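PDB 1L8W: VlsE1 from Borreliella burgdorferi, which is a variable surface lipoprotein antigen of the Lyme disease spirochaete, and probably helps it evade the host immune response by antigenic switching. Local coordinates for residues F66-V69 with A70-E74; A110-E113 with V114-L118; G134-A137 with I138-V142; K153-V156 with K157-K161. All blocks are in the same frame, centred on the assembly; numbering follows the deposited sequence.

Contact 1 of 4, residues F66-V69 with A70-E74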
loop_
_atom_site.group_PDB
_atom_site.type_symbol
_atom_site.label_atom_id
_atom_site.label_comp_id
_atom_site.label_asym_id
_atom_site.label_seq_id
_atom_site.Cartn_x
_atom_site.Cartn_y
_atom_site.Cartn_z
ATOM N N PHE A 66 11.227 1.638 -3.344
ATOM C CA PHE A 66 11.563 2.758 -2.464
ATOM C C PHE A 66 13.044 3.141 -2.520
ATOM O O PHE A 66 13.368 4.321 -2.598
ATOM C CB PHE A 66 11.157 2.459 -1.010
ATOM C CG PHE A 66 9.665 2.464 -0.773
ATOM C CD1 PHE A 66 8.891 3.569 -1.120
ATOM C CD2 PHE A 66 9.038 1.367 -0.185
ATOM C CE1 PHE A 66 7.502 3.579 -0.881
ATOM C CE2 PHE A 66 7.667 1.366 0.057
ATOM C CZ PHE A 66 6.895 2.469 -0.289
ATOM N N THR A 67 13.940 2.155 -2.488
ATOM C CA THR A 67 15.375 2.436 -2.546
ATOM C C THR A 67 15.692 3.213 -3.827
ATOM O O THR A 67 16.391 4.232 -3.797
ATOM C CB THR A 67 16.223 1.147 -2.548
ATOM O OG1 THR A 67 15.783 0.274 -1.500
ATOM C CG2 THR A 67 17.727 1.491 -2.312
ATOM N N THR A 68 15.157 2.731 -4.946
ATOM C CA THR A 68 15.363 3.372 -6.239
ATOM C C THR A 68 14.833 4.814 -6.209
ATOM O O THR A 68 15.449 5.709 -6.778
ATOM C CB THR A 68 14.652 2.582 -7.374
ATOM O OG1 THR A 68 15.113 1.224 -7.376
ATOM C CG2 THR A 68 14.951 3.205 -8.738
ATOM N N VAL A 69 13.688 5.025 -5.555
ATOM C CA VAL A 69 13.089 6.349 -5.428
ATOM C C VAL A 69 14.012 7.216 -4.575
ATOM O O VAL A 69 14.246 8.386 -4.877
ATOM C CB VAL A 69 11.696 6.291 -4.720
ATOM C CG1 VAL A 69 11.242 7.708 -4.341
ATOM C CG2 VAL A 69 10.672 5.634 -5.619
ATOM N N ALA A 70 14.520 6.651 -3.489
ATOM C CA ALA A 70 15.429 7.404 -2.632
ATOM C C ALA A 70 16.618 7.888 -3.470
ATOM O O ALA A 70 16.995 9.068 -3.425
ATOM C CB ALA A 70 15.913 6.524 -1.471
ATOM N N ALA A 71 17.185 6.974 -4.250
ATOM C CA ALA A 71 18.334 7.280 -5.105
ATOM C C ALA A 71 18.092 8.470 -6.032
ATOM O O ALA A 71 18.922 9.375 -6.125
ATOM C CB ALA A 71 18.703 6.060 -5.925
ATOM N N LYS A 72 16.954 8.463 -6.722
ATOM C CA LYS A 72 16.613 9.550 -7.634
ATOM C C LYS A 72 16.425 10.861 -6.878
ATOM O O LYS A 72 16.794 11.925 -7.363
ATOM C CB LYS A 72 15.329 9.219 -8.408
ATOM C CG LYS A 72 15.422 8.006 -9.318
ATOM C CD LYS A 72 14.088 7.755 -10.032
ATOM C CE LYS A 72 14.145 6.550 -10.967
ATOM N NZ LYS A 72 12.835 6.283 -11.641
ATOM N N LEU A 73 15.841 10.784 -5.688
ATOM C CA LEU A 73 15.623 11.975 -4.879
ATOM C C LEU A 73 16.945 12.553 -4.386
ATOM O O LEU A 73 17.125 13.764 -4.353
ATOM C CB LEU A 73 14.721 11.652 -3.685
ATOM C CG LEU A 73 13.262 11.360 -4.020
ATOM C CD1 LEU A 73 12.503 11.104 -2.741
ATOM C CD2 LEU A 73 12.658 12.543 -4.771
ATOM N N GLU A 74 17.866 11.680 -4.003
ATOM C CA GLU A 74 19.176 12.116 -3.523
ATOM C C GLU A 74 19.980 12.789 -4.624
ATOM O O GLU A 74 20.594 13.839 -4.405
ATOM C CB GLU A 74 19.947 10.923 -2.970
ATOM C CG GLU A 74 19.542 10.564 -1.548
ATOM C CD GLU A 74 19.924 9.149 -1.176
ATOM O OE1 GLU A 74 20.884 8.616 -1.769
ATOM O OE2 GLU A 74 19.266 8.573 -0.280
#
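Val69 has CG1 anti to its backbone N (chi1 168°), while Leu73, one turn later, has CG anti to its carbonyl carbon (chi1 -70°). With these settings the two branched side chains lie side by side and point the same way, and CG1 of Val69 meets CD1 of Leu73 at 4.0 Å. The leucine also leans on the backbone of its partner: CG of Leu73 sits 3.2 Å from Val69 O, the same oxygen that accepts a hydrogen bond from Leu73 N at 3.0 Å. Four such i to i+4 bonds cross the contact. The shortest joins Ala70 N to Phe66 O at 2.7 Å, with the donor nearly in line with the carbonyl bond.

Round the helix from this apolar pair, Thr68 and Lys72 repeat the parallel arrangement on the exposed side. The methyl CG2 of Thr68 comes within 4.1 Å of Lys72 CE, alongside the extended lysine chain, whose CG rests 3.4 Å from Thr68 O. The threonine hydroxyl OG1 turns back instead to Thr64 O. Thr67 reaches across to Glu129, and Glu74 forms a salt bridge with Lys126, so polar links to helix 106-131 flank the apolar side.

That side is where the fold closes: Leu73 packs on Leu121 and Val122 and, with Val69, on Ile320 of helix 294-333, while Phe66 touches Ala128 and Leu313. The pattern is that of an amphipathic helix laid along two others in a helical bundle.

Contact 2 of 4, residues A110-E113 with V114-L118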
loop_
_atom_site.group_PDB
_atom_site.type_symbol
_atom_site.label_atom_id
_atom_site.label_comp_id
_atom_site.label_asym_id
_atom_site.label_seq_id
_atom_site.Cartn_x
_atom_site.Cartn_y
_atom_site.Cartn_z
ATOM N N ALA A 110 14.573 29.803 -2.750
ATOM C CA ALA A 110 13.746 28.790 -3.388
ATOM C C ALA A 110 14.494 27.464 -3.452
ATOM O O ALA A 110 13.884 26.404 -3.530
ATOM C CB ALA A 110 13.362 29.240 -4.784
ATOM N N ILE A 111 15.820 27.529 -3.416
ATOM C CA ILE A 111 16.639 26.327 -3.469
ATOM C C ILE A 111 16.623 25.650 -2.096
ATOM O O ILE A 111 16.589 24.422 -1.999
ATOM C CB ILE A 111 18.107 26.670 -3.875
ATOM C CG1 ILE A 111 18.762 25.475 -4.571
ATOM C CG2 ILE A 111 18.933 27.034 -2.643
ATOM C CD1 ILE A 111 19.053 24.296 -3.668
ATOM N N LYS A 112 16.638 26.457 -1.040
ATOM C CA LYS A 112 16.629 25.939 0.321
ATOM C C LYS A 112 15.324 25.200 0.597
ATOM O O LYS A 112 15.327 24.094 1.135
ATOM C CB LYS A 112 16.791 27.087 1.319
ATOM C CG LYS A 112 16.951 26.646 2.766
ATOM C CD LYS A 112 16.986 27.846 3.701
ATOM C CE LYS A 112 17.267 27.430 5.135
ATOM N NZ LYS A 112 18.581 26.736 5.257
ATOM N N GLU A 113 14.210 25.823 0.223
ATOM C CA GLU A 113 12.892 25.234 0.433
ATOM C C GLU A 113 12.700 23.927 -0.341
ATOM O O GLU A 113 12.152 22.960 0.187
ATOM C CB GLU A 113 11.805 26.238 0.037
ATOM C CG GLU A 113 11.994 26.845 -1.341
ATOM C CD GLU A 113 10.819 27.707 -1.770
ATOM O OE1 GLU A 113 10.458 28.639 -1.019
ATOM O OE2 GLU A 113 10.259 27.454 -2.861
ATOM N N VAL A 114 13.145 23.907 -1.591
ATOM C CA VAL A 114 13.026 22.722 -2.423
ATOM C C VAL A 114 13.950 21.636 -1.880
ATOM O O VAL A 114 13.620 20.448 -1.911
ATOM C CB VAL A 114 13.398 23.042 -3.889
ATOM C CG1 VAL A 114 13.389 21.781 -4.729
ATOM C CG2 VAL A 114 12.414 24.045 -4.452
ATOM N N SER A 115 15.104 22.056 -1.371
ATOM C CA SER A 115 16.078 21.128 -0.811
ATOM C C SER A 115 15.504 20.463 0.437
ATOM O O SER A 115 15.654 19.259 0.635
ATOM C CB SER A 115 17.371 21.873 -0.456
ATOM O OG SER A 115 18.321 21.006 0.147
ATOM N N GLU A 116 14.840 21.255 1.272
ATOM C CA GLU A 116 14.250 20.747 2.505
ATOM C C GLU A 116 13.148 19.758 2.146
ATOM O O GLU A 116 12.966 18.737 2.815
ATOM C CB GLU A 116 13.661 21.902 3.318
ATOM C CG GLU A 116 13.786 21.752 4.830
ATOM C CD GLU A 116 14.836 22.688 5.425
ATOM O OE1 GLU A 116 14.763 23.906 5.155
ATOM O OE2 GLU A 116 15.724 22.210 6.166
ATOM N N LEU A 117 12.417 20.084 1.084
ATOM C CA LEU A 117 11.332 19.249 0.592
ATOM C C LEU A 117 11.950 17.906 0.210
ATOM O O LEU A 117 11.508 16.855 0.678
ATOM C CB LEU A 117 10.678 19.922 -0.628
ATOM C CG LEU A 117 9.355 19.444 -1.246
ATOM C CD1 LEU A 117 9.601 19.000 -2.671
ATOM C CD2 LEU A 117 8.722 18.331 -0.419
ATOM N N LEU A 118 12.988 17.949 -0.623
ATOM C CA LEU A 118 13.672 16.731 -1.046
ATOM C C LEU A 118 14.130 15.908 0.159
ATOM O O LEU A 118 14.005 14.685 0.161
ATOM C CB LEU A 118 14.868 17.076 -1.936
ATOM C CG LEU A 118 14.501 17.617 -3.322
ATOM C CD1 LEU A 118 15.719 18.248 -3.981
ATOM C CD2 LEU A 118 13.944 16.489 -4.179
#
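Val114 is set with CG2 beside its backbone N, and this methyl is modelled 2.9 Å from Ala110 O, shorter than a comfortable contact, so its exact placing is uncertain. Val114 N donates to the same Ala110 O at 3.2 Å, from 40° out of the carbonyl plane.

Glu113 has the less common choice: its CG lies between the backbone N and the carbonyl carbon (chi1 51°), which leaves CG 3.2 Å from Val114 N before the chain runs on extended.

On the outer side Lys112 and Glu116 are neighbours one turn apart. The glutamate bends at chi2 (107°), and its OE1 stops 4.2 Å from CG of the lysine; the ammonium NZ of Lys112 is 4.8 Å from that OE1, so the opposite charges are near without pairing, although some electrostatic attraction is likely.

Ile111 and Ser115 meet more loosely, with CD1 of Ile111 4.4 Å from Ser115 CB. The hydrogen bond from Ser115 N to Ile111 O, at 2.9 Å, is the ordinary helix bond beneath them.

Ala110 and Val114 pack on Val331 of helix 294-333, Glu113 meets Lys330 at the edge of this packed face, and Ile111 and Val114 also touch Leu80 of helix 59-80. Small and branched residues facing partner helices, with Lys112 and Glu116 outward, are characteristic of an amphipathic helix in an antigen built as a helical bundle.

Contact 3 of 4, residues G134-A137 with I138-V142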
loop_
_atom_site.group_PDB
_atom_site.type_symbol
_atom_site.label_atom_id
_atom_site.label_comp_id
_atom_site.label_asym_id
_atom_site.label_seq_id
_atom_site.Cartn_x
_atom_site.Cartn_y
_atom_site.Cartn_z
ATOM N N GLY A 134 9.651 -7.711 3.468
ATOM C CA GLY A 134 9.144 -9.000 3.033
ATOM C C GLY A 134 9.950 -9.620 1.912
ATOM O O GLY A 134 10.730 -8.935 1.244
ATOM N N THR A 135 9.767 -10.921 1.704
ATOM C CA THR A 135 10.477 -11.608 0.631
ATOM C C THR A 135 9.519 -12.452 -0.216
ATOM O O THR A 135 9.804 -12.751 -1.371
ATOM C CB THR A 135 11.633 -12.507 1.177
ATOM O OG1 THR A 135 11.104 -13.493 2.073
ATOM C CG2 THR A 135 12.668 -11.663 1.919
ATOM N N ALA A 136 8.373 -12.810 0.356
ATOM C CA ALA A 136 7.389 -13.617 -0.359
ATOM C C ALA A 136 6.665 -12.825 -1.442
ATOM O O ALA A 136 6.851 -11.620 -1.594
ATOM C CB ALA A 136 6.370 -14.220 0.630
ATOM N N ALA A 137 5.846 -13.521 -2.212
ATOM C CA ALA A 137 5.085 -12.881 -3.269
ATOM C C ALA A 137 4.147 -11.844 -2.656
ATOM O O ALA A 137 3.694 -11.993 -1.515
ATOM C CB ALA A 137 4.281 -13.932 -4.031
ATOM N N ILE A 138 3.874 -10.781 -3.400
ATOM C CA ILE A 138 2.969 -9.751 -2.917
ATOM C C ILE A 138 1.614 -10.432 -2.799
ATOM O O ILE A 138 0.816 -10.118 -1.920
ATOM C CB ILE A 138 2.895 -8.577 -3.912
ATOM C CG1 ILE A 138 4.154 -7.722 -3.788
ATOM C CG2 ILE A 138 1.634 -7.749 -3.684
ATOM C CD1 ILE A 138 4.338 -6.766 -4.950
ATOM N N GLY A 139 1.377 -11.386 -3.692
ATOM C CA GLY A 139 0.131 -12.124 -3.690
ATOM C C GLY A 139 0.301 -13.565 -3.240
ATOM O O GLY A 139 -0.138 -14.490 -3.926
ATOM N N GLU A 140 0.952 -13.753 -2.095
ATOM C CA GLU A 140 1.166 -15.075 -1.533
ATOM C C GLU A 140 -0.172 -15.639 -1.090
ATOM O O GLU A 140 -0.904 -14.985 -0.360
ATOM C CB GLU A 140 2.100 -14.995 -0.325
ATOM C CG GLU A 140 3.508 -15.447 -0.620
ATOM C CD GLU A 140 3.559 -16.886 -1.088
ATOM O OE1 GLU A 140 3.259 -17.783 -0.272
ATOM O OE2 GLU A 140 3.891 -17.120 -2.270
ATOM N N VAL A 141 -0.478 -16.853 -1.532
ATOM C CA VAL A 141 -1.730 -17.521 -1.193
ATOM C C VAL A 141 -1.469 -18.854 -0.500
ATOM O O VAL A 141 -0.774 -19.706 -1.049
ATOM C CB VAL A 141 -2.559 -17.814 -2.462
ATOM C CG1 VAL A 141 -3.829 -18.588 -2.091
ATOM C CG2 VAL A 141 -2.885 -16.506 -3.180
ATOM N N VAL A 142 -2.030 -19.037 0.694
ATOM C CA VAL A 142 -1.854 -20.288 1.439
ATOM C C VAL A 142 -3.174 -21.020 1.684
ATOM O O VAL A 142 -4.196 -20.401 1.991
ATOM C CB VAL A 142 -1.163 -20.047 2.809
ATOM C CG1 VAL A 142 0.217 -19.455 2.590
ATOM C CG2 VAL A 142 -1.994 -19.126 3.669
#
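A four-residue beta turn, Ala137 to Glu140, reverses the chain between the loop that follows helix 106-131 and the short strand 141-142. Ala137 O takes a weak hydrogen bond from Glu140 N at 3.3 Å, with an N-H...O angle of only 130°. Ile138 has backbone angles close to those of a type I turn, but Gly139 departs from them with a psi of 51°, in keeping with the loose closure.

Side chains add to the closure. The CB atoms of Ala136 and Glu140 both point across the contact, and the glutamate CG comes up to the alanine methyl, 3.4 Å from Ala136 CB. The same CG is equally near the backbone, 3.4 Å from Ala137 N, so the stem of the glutamate lies against both the methyl and the backbone on the inner side of the bend. A fold at chi2 (-60°) then turns the carboxylate back beside the Ala137 methyl instead of letting the chain run out straight. The Glu140 side chain also touches Lys286.

Ile138, at the corner, puts its side chain on the other side of the bend, where it packs on Ala305 and Val309 of helix 294-333 and on Pro57. Ala136, just before the turn, makes a backbone bond with Lys59 at the start of helix 59-80, and Ile138 bonds Pro57 just ahead of it. Glu140 and Val142 both bond Phe287, starting the parallel pairing of 141-142 with 287-288. At the end of the folded glutamate, OE2 of Glu140 lies 3.7 Å from Ala137 CB.

Contact 4 of 4, residues K153-V156 with K157-K161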
loop_
_atom_site.group_PDB
_atom_site.type_symbol
_atom_site.label_atom_id
_atom_site.label_comp_id
_atom_site.label_asym_id
_atom_site.label_seq_id
_atom_site.Cartn_x
_atom_site.Cartn_y
_atom_site.Cartn_z
ATOM N N LYS A 153 3.443 -6.860 12.204
ATOM C CA LYS A 153 2.929 -5.540 12.536
ATOM C C LYS A 153 3.913 -4.393 12.346
ATOM O O LYS A 153 3.510 -3.288 11.984
ATOM C CB LYS A 153 2.371 -5.535 13.964
ATOM C CG LYS A 153 3.139 -6.396 14.940
ATOM C CD LYS A 153 2.639 -6.206 16.363
ATOM C CE LYS A 153 2.832 -4.766 16.814
ATOM N NZ LYS A 153 2.389 -4.531 18.221
ATOM N N ALA A 154 5.199 -4.643 12.583
ATOM C CA ALA A 154 6.206 -3.600 12.416
ATOM C C ALA A 154 6.364 -3.234 10.939
ATOM O O ALA A 154 6.663 -2.088 10.604
ATOM C CB ALA A 154 7.546 -4.058 12.992
ATOM N N SER A 155 6.180 -4.213 10.058
ATOM C CA SER A 155 6.277 -3.972 8.618
ATOM C C SER A 155 5.022 -3.225 8.154
ATOM O O SER A 155 5.109 -2.259 7.394
ATOM C CB SER A 155 6.392 -5.300 7.861
ATOM O OG SER A 155 6.441 -5.098 6.462
ATOM N N VAL A 156 3.860 -3.679 8.622
ATOM C CA VAL A 156 2.582 -3.060 8.265
ATOM C C VAL A 156 2.536 -1.595 8.674
ATOM O O VAL A 156 2.385 -0.710 7.834
ATOM C CB VAL A 156 1.379 -3.773 8.950
ATOM C CG1 VAL A 156 0.088 -3.106 8.541
ATOM C CG2 VAL A 156 1.339 -5.243 8.576
ATOM N N LYS A 157 2.676 -1.343 9.972
ATOM C CA LYS A 157 2.624 0.019 10.497
ATOM C C LYS A 157 3.718 0.910 9.960
ATOM O O LYS A 157 3.496 2.105 9.739
ATOM C CB LYS A 157 2.682 0.016 12.026
ATOM C CG LYS A 157 1.440 -0.531 12.690
ATOM C CD LYS A 157 1.396 -0.130 14.152
ATOM C CE LYS A 157 2.581 -0.687 14.915
ATOM N NZ LYS A 157 2.628 -2.171 14.793
ATOM N N GLY A 158 4.904 0.333 9.761
ATOM C CA GLY A 158 6.012 1.111 9.239
ATOM C C GLY A 158 5.784 1.503 7.794
ATOM O O GLY A 158 6.090 2.620 7.379
ATOM N N ILE A 159 5.244 0.582 7.009
ATOM C CA ILE A 159 4.995 0.893 5.612
ATOM C C ILE A 159 3.950 2.001 5.542
ATOM O O ILE A 159 4.080 2.937 4.752
ATOM C CB ILE A 159 4.540 -0.369 4.844
ATOM C CG1 ILE A 159 5.723 -1.338 4.720
ATOM C CG2 ILE A 159 4.029 -0.005 3.448
ATOM C CD1 ILE A 159 5.389 -2.617 3.988
ATOM N N ALA A 160 2.929 1.904 6.393
ATOM C CA ALA A 160 1.865 2.909 6.433
ATOM C C ALA A 160 2.408 4.278 6.866
ATOM O O ALA A 160 2.139 5.304 6.228
ATOM C CB ALA A 160 0.760 2.458 7.387
ATOM N N LYS A 161 3.185 4.287 7.945
ATOM C CA LYS A 161 3.743 5.527 8.451
ATOM C C LYS A 161 4.650 6.153 7.411
ATOM O O LYS A 161 4.669 7.375 7.247
ATOM C CB LYS A 161 4.516 5.276 9.747
ATOM C CG LYS A 161 5.178 6.517 10.310
ATOM C CD LYS A 161 5.854 6.219 11.633
ATOM C CE LYS A 161 6.522 7.459 12.206
ATOM N NZ LYS A 161 7.159 7.175 13.520
#
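Both nitrogens of Lys157 turn to Lys153 O, the side-chain one only weakly. The backbone N of Lys157 donates to Lys153 O at 2.9 Å, and the side chain, bent at chi3 (-61°) and chi4 (-57°), curls back so that NZ of Lys157 reaches the same Lys153 O at 3.1 Å. The curl also sets that NZ beside the aliphatic part of the other lysine, 3.3 Å from Lys153 CE.

Next comes Gly158, whose N bonds Ala154 O at 3.1 Å from well above the carbonyl plane. In the model CD1 of Ile159 lies 3.7 Å from Ser155 OG, though this part of the isoleucine is not placed with confidence; that hydroxyl is engaged elsewhere, with Ala131 O and Lys283 N. Ala160 N closes the turn on Val156 O at 3.0 Å, and both residues face helix 247-252, Val156 touching Ile252 and Ala160 touching Ile248.

The two lysine NZ atoms, of Lys153 and Lys157, stand 4.2 Å apart. Such a pair of like charges would probably be costly alone; the weak bond to Lys153 O and the long, weak ion pair of Lys153 with Asp237 may ease the repulsion.

How the contacts relate
Each contact spans consecutive residues, so none closes a long loop; the four follow in series, without nesting or crossing. Contact 1, on helix 59-80, and contact 2, on the next helix, 106-131, have centres about 16 Å apart and touch where the Leu118 side chain meets the backbone of Leu73. Both also lean on the C-terminal helix 294-333. After helix 106-131 the chain turns at contact 3 into strand 141-142, still against helix 294-333, on the opposite side of the chain's centre from contact 2 and about 38 Å from it between centres. Contact 4, opening helix 153-170, comes within about 5 Å of contacts 1 and 3 at the nearest atoms and joins the end of helix 106-131 to helix 247-252.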